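Local coordinates for protein E1 (Kluyveromyces marxianus, PDB 3VX6) that acts as an E1-like enzyme that activates the ubiquitin-like proteins ATG8 and ATG12 for their conjugation in autophagy and cytoplasm-to-vacuole transport, at residues D191-C196 / S223-R228; N115-I120 / Q186-D191; A178-G183 / K198-D203. One frame throughout, in Å; residues are numbered along the deposited sequence.

Contact 1. Residues D191-C196 / S223-R228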
loop_
_atom_site.group_PDB
_atom_site.type_symbol
_atom_site.label_atom_id
_atom_site.label_comp_id
_atom_site.label_asym_id
_atom_site.label_seq_id
_atom_site.Cartn_x
_atom_site.Cartn_y
_atom_site.Cartn_z
ATOM N N ASP A 191 -10.770 -15.996 10.112
ATOM C CA ASP A 191 -10.778 -17.403 10.507
ATOM C C ASP A 191 -9.756 -18.228 9.729
ATOM O O ASP A 191 -9.206 -19.200 10.251
ATOM C CB ASP A 191 -12.174 -18.005 10.368
ATOM C CG ASP A 191 -13.157 -17.435 11.382
ATOM O OD1 ASP A 191 -12.741 -17.043 12.499
ATOM O OD2 ASP A 191 -14.363 -17.396 11.067
ATOM N N ASN A 192 -9.503 -17.838 8.484
ATOM C CA ASN A 192 -8.512 -18.517 7.667
ATOM C C ASN A 192 -7.148 -18.162 8.197
ATOM O O ASN A 192 -6.260 -19.011 8.268
ATOM C CB ASN A 192 -8.600 -18.076 6.215
ATOM C CG ASN A 192 -9.642 -18.835 5.458
ATOM O OD1 ASN A 192 -10.288 -19.727 6.010
ATOM N ND2 ASN A 192 -9.816 -18.498 4.185
ATOM N N LEU A 193 -6.987 -16.901 8.581
ATOM C CA LEU A 193 -5.707 -16.442 9.107
ATOM C C LEU A 193 -5.399 -17.088 10.440
ATOM O O LEU A 193 -4.236 -17.290 10.766
ATOM C CB LEU A 193 -5.687 -14.915 9.228
ATOM C CG LEU A 193 -5.609 -14.243 7.855
ATOM C CD1 LEU A 193 -5.982 -12.774 7.964
ATOM C CD2 LEU A 193 -4.217 -14.427 7.283
ATOM N N LYS A 194 -6.433 -17.431 11.199
ATOM C CA LYS A 194 -6.233 -18.080 12.487
ATOM C C LYS A 194 -5.726 -19.508 12.337
ATOM O O LYS A 194 -5.095 -20.035 13.257
ATOM C CB LYS A 194 -7.530 -18.095 13.288
ATOM C CG LYS A 194 -7.921 -16.729 13.806
ATOM C CD LYS A 194 -9.229 -16.762 14.557
ATOM C CE LYS A 194 -9.552 -15.384 15.120
ATOM N NZ LYS A 194 -10.906 -15.336 15.753
ATOM N N VAL A 195 -5.982 -20.123 11.177
ATOM C CA VAL A 195 -5.566 -21.502 10.926
ATOM C C VAL A 195 -4.640 -21.697 9.726
ATOM O O VAL A 195 -4.118 -22.791 9.519
ATOM C CB VAL A 195 -6.795 -22.434 10.721
ATOM C CG1 VAL A 195 -7.831 -22.178 11.807
ATOM C CG2 VAL A 195 -7.404 -22.216 9.342
ATOM N N CYS A 196 -4.433 -20.659 8.930
ATOM C CA CYS A 196 -3.573 -20.798 7.757
ATOM C C CYS A 196 -2.118 -21.034 8.154
ATOM O O CYS A 196 -1.687 -20.627 9.235
ATOM C CB CYS A 196 -3.653 -19.553 6.882
ATOM S SG CYS A 196 -2.857 -18.116 7.612
ATOM N N SER A 223 -1.092 -10.649 13.466
ATOM C CA SER A 223 -0.644 -10.750 14.855
ATOM C C SER A 223 -1.776 -10.754 15.860
ATOM O O SER A 223 -1.865 -11.632 16.710
ATOM C CB SER A 223 0.273 -9.578 15.218
ATOM O OG SER A 223 1.566 -9.727 14.676
ATOM N N LYS A 224 -2.617 -9.737 15.784
ATOM C CA LYS A 224 -3.724 -9.609 16.704
ATOM C C LYS A 224 -4.809 -10.664 16.478
ATOM O O LYS A 224 -5.476 -11.081 17.425
ATOM C CB LYS A 224 -4.302 -8.188 16.601
ATOM C CG LYS A 224 -3.354 -7.122 17.148
ATOM C CD LYS A 224 -3.827 -5.707 16.854
ATOM C CE LYS A 224 -2.764 -4.666 17.224
ATOM N NZ LYS A 224 -2.708 -4.342 18.685
ATOM N N LEU A 225 -4.969 -11.095 15.230
ATOM C CA LEU A 225 -5.973 -12.088 14.855
ATOM C C LEU A 225 -5.522 -13.454 15.300
ATOM O O LEU A 225 -6.248 -14.194 15.940
ATOM C CB LEU A 225 -6.160 -12.134 13.336
ATOM C CG LEU A 225 -7.042 -11.072 12.714
ATOM C CD1 LEU A 225 -7.243 -11.385 11.245
ATOM C CD2 LEU A 225 -8.368 -11.053 13.444
ATOM N N SER A 226 -4.313 -13.798 14.917
ATOM C CA SER A 226 -3.798 -15.078 15.274
ATOM C C SER A 226 -2.503 -14.856 16.047
ATOM O O SER A 226 -1.413 -14.773 15.474
ATOM C CB SER A 226 -3.556 -15.902 14.001
ATOM O OG SER A 226 -3.122 -17.213 14.300
ATOM N N PRO A 227 -2.599 -14.757 17.371
ATOM C CA PRO A 227 -1.358 -14.557 18.130
ATOM C C PRO A 227 -0.530 -15.835 17.913
ATOM O O PRO A 227 -1.032 -16.944 18.068
ATOM C CB PRO A 227 -1.845 -14.328 19.563
ATOM C CG PRO A 227 -3.234 -14.950 19.612
ATOM C CD PRO A 227 -3.776 -15.049 18.208
ATOM N N ARG A 228 0.706 -15.666 17.456
ATOM C CA ARG A 228 1.588 -16.788 17.202
ATOM C C ARG A 228 3.019 -16.434 17.533
ATOM O O ARG A 228 3.372 -15.266 17.656
ATOM C CB ARG A 228 1.521 -17.197 15.732
ATOM C CG ARG A 228 0.132 -17.306 15.178
ATOM C CD ARG A 228 0.246 -17.722 13.750
ATOM N NE ARG A 228 -1.032 -17.942 13.099
ATOM C CZ ARG A 228 -1.125 -18.608 11.958
ATOM N NH1 ARG A 228 -0.015 -19.085 11.406
ATOM N NH2 ARG A 228 -2.295 -18.794 11.374
#
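Arg228 and Leu193 meet where the C-terminal parts of two helices, 190-195 and 215-225, come together; the second is the crossover helix of a beta-alpha-beta unit, linking parallel neighbouring strands 198-202 and 231-236. The polar part is carried by Arg228. Its guanidinium takes the carbonyl oxygen of Cys196 end-on with two nitrogens: NH2 lies 2.9 Å from Cys196 O, in the carbonyl plane on a lone pair, while NH1, 3.1 Å from Cys196 O, comes almost head-on to the carbonyl. The oxygen sits close to the guanidinium plane. NH2 also reaches Leu193 O, but at an N-H...O angle of 118° this bond is weak; the same oxygen accepts from Trp222 NE1. Rotation of the arginine is fixed from another edge, since Arg228 NE donates almost straight (172°) to Ser226 OG at 2.5 Å. Ser226 is the first residue to leave helical geometry, and its OG stands anti to the backbone N (chi1 -176°), which presents it to that NE. An extended chain from CG to NE carries the guanidinium across to the carbonyls.

Van der Waals contacts lie beside this network. The methylenes of Lys194, extended beyond CG, run past the helix end with CE 3.6 Å from Leu225 O. The two leucine side chains meet at a slant, Leu193 CD1 lying 3.8 Å from Leu225 CD1.

Contact 2. Residues N115-I120 / Q186-D191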
loop_
_atom_site.group_PDB
_atom_site.type_symbol
_atom_site.label_atom_id
_atom_site.label_comp_id
_atom_site.label_asym_id
_atom_site.label_seq_id
_atom_site.Cartn_x
_atom_site.Cartn_y
_atom_site.Cartn_z
ATOM N N ASN A 115 -11.801 -8.326 8.045
ATOM C CA ASN A 115 -12.239 -8.711 6.705
ATOM C C ASN A 115 -11.257 -9.569 5.922
ATOM O O ASN A 115 -11.410 -10.785 5.826
ATOM C CB ASN A 115 -12.572 -7.463 5.877
ATOM C CG ASN A 115 -13.480 -6.490 6.618
ATOM O OD1 ASN A 115 -14.478 -6.888 7.221
ATOM N ND2 ASN A 115 -13.141 -5.203 6.564
ATOM N N ASP A 116 -10.257 -8.920 5.344
ATOM C CA ASP A 116 -9.260 -9.606 4.536
ATOM C C ASP A 116 -7.985 -8.788 4.648
ATOM O O ASP A 116 -8.045 -7.566 4.815
ATOM C CB ASP A 116 -9.743 -9.657 3.078
ATOM C CG ASP A 116 -8.860 -10.517 2.180
ATOM O OD1 ASP A 116 -7.668 -10.184 1.992
ATOM O OD2 ASP A 116 -9.366 -11.529 1.648
ATOM N N LEU A 117 -6.832 -9.451 4.580
ATOM C CA LEU A 117 -5.569 -8.733 4.662
ATOM C C LEU A 117 -5.370 -7.843 3.437
ATOM O O LEU A 117 -4.701 -6.818 3.509
ATOM C CB LEU A 117 -4.388 -9.697 4.780
ATOM C CG LEU A 117 -4.362 -10.603 6.000
ATOM C CD1 LEU A 117 -3.011 -11.252 6.064
ATOM C CD2 LEU A 117 -4.650 -9.809 7.262
ATOM N N ASN A 118 -5.943 -8.228 2.307
ATOM C CA ASN A 118 -5.787 -7.405 1.122
ATOM C C ASN A 118 -6.213 -5.986 1.428
ATOM O O ASN A 118 -5.691 -5.043 0.850
ATOM C CB ASN A 118 -6.638 -7.933 -0.028
ATOM C CG ASN A 118 -5.996 -9.107 -0.738
ATOM O OD1 ASN A 118 -5.072 -8.939 -1.550
ATOM N ND2 ASN A 118 -6.470 -10.310 -0.432
ATOM N N GLU A 119 -7.154 -5.832 2.347
ATOM C CA GLU A 119 -7.650 -4.506 2.679
ATOM C C GLU A 119 -6.701 -3.616 3.445
ATOM O O GLU A 119 -6.936 -2.412 3.545
ATOM C CB GLU A 119 -8.956 -4.605 3.455
ATOM C CG GLU A 119 -10.078 -5.223 2.673
ATOM C CD GLU A 119 -11.399 -5.108 3.393
ATOM O OE1 GLU A 119 -12.288 -5.931 3.104
ATOM O OE2 GLU A 119 -11.558 -4.189 4.237
ATOM N N ILE A 120 -5.640 -4.186 3.995
ATOM C CA ILE A 120 -4.690 -3.387 4.759
ATOM C C ILE A 120 -3.786 -2.573 3.845
ATOM O O ILE A 120 -3.056 -1.690 4.304
ATOM C CB ILE A 120 -3.810 -4.262 5.641
ATOM C CG1 ILE A 120 -2.906 -5.119 4.756
ATOM C CG2 ILE A 120 -4.684 -5.101 6.554
ATOM C CD1 ILE A 120 -2.104 -6.123 5.493
ATOM N N GLN A 186 -6.215 -19.725 0.050
ATOM C CA GLN A 186 -7.511 -19.298 0.559
ATOM C C GLN A 186 -7.489 -17.797 0.867
ATOM O O GLN A 186 -6.425 -17.210 1.088
ATOM C CB GLN A 186 -7.842 -20.080 1.836
ATOM C CG GLN A 186 -7.877 -21.582 1.653
ATOM C CD GLN A 186 -9.090 -22.038 0.873
ATOM O OE1 GLN A 186 -9.295 -23.230 0.658
ATOM N NE2 GLN A 186 -9.911 -21.082 0.450
ATOM N N LYS A 187 -8.664 -17.176 0.898
ATOM C CA LYS A 187 -8.734 -15.751 1.184
ATOM C C LYS A 187 -8.118 -15.439 2.550
ATOM O O LYS A 187 -8.328 -16.166 3.521
ATOM C CB LYS A 187 -10.188 -15.278 1.141
ATOM C CG LYS A 187 -10.824 -15.415 -0.233
ATOM C CD LYS A 187 -12.254 -14.915 -0.245
ATOM C CE LYS A 187 -12.873 -15.148 -1.615
ATOM N NZ LYS A 187 -14.330 -14.814 -1.665
ATOM N N ALA A 188 -7.351 -14.355 2.610
ATOM C CA ALA A 188 -6.701 -13.937 3.849
ATOM C C ALA A 188 -7.726 -13.421 4.856
ATOM O O ALA A 188 -7.574 -12.337 5.414
ATOM C CB ALA A 188 -5.681 -12.858 3.568
ATOM N N THR A 189 -8.767 -14.206 5.081
ATOM C CA THR A 189 -9.806 -13.836 6.015
ATOM C C THR A 189 -9.376 -14.105 7.467
ATOM O O THR A 189 -8.371 -14.774 7.717
ATOM C CB THR A 189 -11.102 -14.577 5.635
ATOM O OG1 THR A 189 -10.876 -15.991 5.625
ATOM C CG2 THR A 189 -11.530 -14.150 4.251
ATOM N N PRO A 190 -10.115 -13.563 8.445
ATOM C CA PRO A 190 -9.697 -13.814 9.824
ATOM C C PRO A 190 -9.653 -15.281 10.242
ATOM O O PRO A 190 -8.603 -15.764 10.688
ATOM C CB PRO A 190 -10.694 -12.995 10.645
ATOM C CG PRO A 190 -10.989 -11.830 9.743
ATOM C CD PRO A 190 -11.157 -12.525 8.397
ATOM N N ASP A 191 -10.770 -15.996 10.112
ATOM C CA ASP A 191 -10.778 -17.403 10.507
ATOM C C ASP A 191 -9.756 -18.228 9.729
ATOM O O ASP A 191 -9.206 -19.200 10.251
ATOM C CB ASP A 191 -12.174 -18.005 10.368
ATOM C CG ASP A 191 -13.157 -17.435 11.382
ATOM O OD1 ASP A 191 -12.741 -17.043 12.499
ATOM O OD2 ASP A 191 -14.363 -17.396 11.067
HETATM O O HOH W 1 -7.381 -13.394 -0.449
#
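Ala188 O is met by two consecutive residues of the loop between helix 97-114 and strand 123-130, one through its N-H and the other through its CA-H. Leu117 N donates to Ala188 O at 3.1 Å, tilted 30° from the carbonyl plane, and Asp116 CA makes a CA-H...O contact with the same oxygen at 3.3 Å. A second such contact joins Thr189 CA to Asn115 O. Thr189 occupies the N-cap position, just before helix 190-195, so the loop lies against the start of that helix.

Asp116 forms an Asx turn. Its CG stands anti to the backbone N (chi1 -172°), folding the carboxylate back over its own loop: OD1 receives Asn118 N on its anti lone pair at 2.6 Å, and Asn118 ND2 on the syn side, 34° out of the carboxylate plane. OD2 faces Ala188, where water 1 accepts from Ala188 N at 3.2 Å and donates weakly to OD2. With an alanine here instead of Asp116, Asn118 N would probably be left without this acceptor, the Asx turn would come undone, and the weak water link to Ala188 would go, although Asn118 ND2 would keep its bond to Ile177 O.

On its apolar side, Leu117 packs on Ile218 and Val221 of helix 215-225. Across the contact the Ala188 methyl lies against the base of the leucine side chain, CB 3.6 Å from Leu117 CG.

Contact 3. Residues A178-G183 / K198-D203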
loop_
_atom_site.group_PDB
_atom_site.type_symbol
_atom_site.label_atom_id
_atom_site.label_comp_id
_atom_site.label_asym_id
_atom_site.label_seq_id
_atom_site.Cartn_x
_atom_site.Cartn_y
_atom_site.Cartn_z
ATOM N N ALA A 178 -3.034 -13.320 0.048
ATOM C CA ALA A 178 -3.875 -14.481 0.290
ATOM C C ALA A 178 -3.201 -15.291 1.387
ATOM O O ALA A 178 -2.192 -14.865 1.955
ATOM C CB ALA A 178 -4.014 -15.317 -0.987
ATOM N N CYS A 179 -3.764 -16.441 1.710
ATOM C CA CYS A 179 -3.151 -17.276 2.716
ATOM C C CYS A 179 -3.229 -18.699 2.217
ATOM O O CYS A 179 -3.831 -18.970 1.179
ATOM C CB CYS A 179 -3.849 -17.127 4.073
ATOM S SG CYS A 179 -5.494 -17.853 4.215
ATOM N N VAL A 180 -2.590 -19.608 2.937
ATOM C CA VAL A 180 -2.602 -21.000 2.538
ATOM C C VAL A 180 -3.164 -21.818 3.689
ATOM O O VAL A 180 -2.777 -21.634 4.840
ATOM C CB VAL A 180 -1.192 -21.475 2.182
ATOM C CG1 VAL A 180 -1.271 -22.801 1.459
ATOM C CG2 VAL A 180 -0.499 -20.440 1.311
ATOM N N ILE A 181 -4.115 -22.691 3.373
ATOM C CA ILE A 181 -4.747 -23.547 4.369
ATOM C C ILE A 181 -4.779 -24.960 3.817
ATOM O O ILE A 181 -5.536 -25.270 2.895
ATOM C CB ILE A 181 -6.183 -23.102 4.670
ATOM C CG1 ILE A 181 -6.188 -21.649 5.141
ATOM C CG2 ILE A 181 -6.792 -24.017 5.726
ATOM C CD1 ILE A 181 -7.504 -21.212 5.708
ATOM N N SER A 182 -3.941 -25.815 4.380
ATOM C CA SER A 182 -3.859 -27.192 3.928
ATOM C C SER A 182 -3.356 -27.259 2.494
ATOM O O SER A 182 -3.851 -28.048 1.692
ATOM C CB SER A 182 -5.219 -27.885 4.030
ATOM O OG SER A 182 -5.632 -27.999 5.381
ATOM N N GLY A 183 -2.381 -26.414 2.176
ATOM C CA GLY A 183 -1.792 -26.431 0.850
ATOM C C GLY A 183 -2.554 -25.717 -0.232
ATOM O O GLY A 183 -2.031 -25.539 -1.326
ATOM N N LYS A 198 0.298 -19.942 6.307
ATOM C CA LYS A 198 0.967 -18.727 5.908
ATOM C C LYS A 198 0.126 -17.805 5.067
ATOM O O LYS A 198 -0.990 -18.131 4.677
ATOM C CB LYS A 198 2.247 -19.072 5.155
ATOM C CG LYS A 198 2.085 -20.075 4.049
ATOM C CD LYS A 198 3.437 -20.682 3.731
ATOM C CE LYS A 198 3.368 -21.654 2.564
ATOM N NZ LYS A 198 4.651 -22.396 2.418
ATOM N N VAL A 199 0.698 -16.636 4.810
ATOM C CA VAL A 199 0.093 -15.586 4.019
ATOM C C VAL A 199 0.943 -15.354 2.784
ATOM O O VAL A 199 2.159 -15.251 2.880
ATOM C CB VAL A 199 0.032 -14.282 4.825
ATOM C CG1 VAL A 199 -0.316 -13.097 3.909
ATOM C CG2 VAL A 199 -0.986 -14.436 5.940
ATOM N N VAL A 200 0.304 -15.281 1.623
ATOM C CA VAL A 200 1.023 -15.045 0.376
ATOM C C VAL A 200 0.737 -13.611 -0.058
ATOM O O VAL A 200 -0.412 -13.173 -0.105
ATOM C CB VAL A 200 0.613 -16.068 -0.714
ATOM C CG1 VAL A 200 0.990 -17.454 -0.258
ATOM C CG2 VAL A 200 -0.872 -16.019 -0.965
ATOM N N PHE A 201 1.802 -12.881 -0.359
ATOM C CA PHE A 201 1.701 -11.479 -0.720
ATOM C C PHE A 201 2.439 -11.144 -2.016
ATOM O O PHE A 201 3.611 -11.483 -2.181
ATOM C CB PHE A 201 2.262 -10.660 0.453
ATOM C CG PHE A 201 2.441 -9.193 0.177
ATOM C CD1 PHE A 201 3.592 -8.537 0.614
ATOM C CD2 PHE A 201 1.464 -8.454 -0.470
ATOM C CE1 PHE A 201 3.761 -7.185 0.412
ATOM C CE2 PHE A 201 1.627 -7.093 -0.677
ATOM C CZ PHE A 201 2.770 -6.459 -0.238
ATOM N N LYS A 202 1.735 -10.508 -2.949
ATOM C CA LYS A 202 2.362 -10.083 -4.190
ATOM C C LYS A 202 3.024 -8.782 -3.768
ATOM O O LYS A 202 2.429 -7.704 -3.789
ATOM C CB LYS A 202 1.315 -9.871 -5.280
ATOM C CG LYS A 202 0.926 -11.185 -5.948
ATOM C CD LYS A 202 -0.540 -11.253 -6.377
ATOM C CE LYS A 202 -0.816 -12.587 -7.051
ATOM N NZ LYS A 202 -2.202 -12.710 -7.566
ATOM N N ASP A 203 4.267 -8.926 -3.333
ATOM C CA ASP A 203 5.085 -7.835 -2.837
ATOM C C ASP A 203 5.163 -6.589 -3.723
ATOM O O ASP A 203 5.210 -6.675 -4.953
ATOM C CB ASP A 203 6.479 -8.380 -2.572
ATOM C CG ASP A 203 7.223 -7.593 -1.529
ATOM O OD1 ASP A 203 8.370 -7.979 -1.238
ATOM O OD2 ASP A 203 6.676 -6.600 -1.002
#
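Ala178 and Val200 form the antiparallel hydrogen-bonded pair that joins two adjacent strands, 177-181 and 198-202, inside a mixed six-stranded sheet. Both of its bonds are present: Ala178 N to Val200 O at 2.6 Å with the donor in the carbonyl plane, and Val200 N to Ala178 O, also 2.6 Å, with the donor 46° out of the Ala178 carbonyl plane. Val180 N adds a bond to Lys198 O at 2.8 Å. Between them Cys179 and Val199 are a non-hydrogen-bonded pair, their CA atoms 3.9 Å apart. The short segments run at 147° to each other, antiparallel with a marked twist.

Side chains alternate between the faces. Ala178, Val180, Lys198 and Val200 share one: Val180 CG2, which lies beside the backbone N while CG1 is anti to it (chi1 -166°), meets Val200 CG1 at 3.7 Å, the two valines crossing at about a right angle. Lys198 runs alongside Val180, pointing the same way, with CG 3.8 Å from Val180 CG2.

On the other face, Cys179 and Val199 lie under the helices, Cys179 touching Asn192 of 190-195 and Val199 touching Leu193 and Trp222. Farther out, the neighbouring strands hold the pair in place through backbone bonds, Val199 to Thr232 and Cys234, and Cys179 to Gln186. Beyond them, on the face of Val180 and Val200, the extended Lys198 side chain ends in a salt bridge from its NZ to Glu244 OE1.

The three contacts lie on the same side of the chain's centre, in the N-terminal region characteristic of the ATG7 family, their centres 10 to 12 Å apart. Along the chain the segments come as 115-120, 178-183, 186-191, 191-196, 198-203 and 223-228, so the strands of contact 3 bracket helix 190-195, which contacts 1 and 2 share, Asp191 included. The loop and helices 190-195 and 215-225 meet over one face of the sheet, with Leu193 touching Leu117 of contact 2 and Val199 of contact 3. Gln186 N, probably bonded to Cys179 O, ties contact 2 to the sheet. Together they join the loop after helix 97-114 to this sheet and its two covering helices.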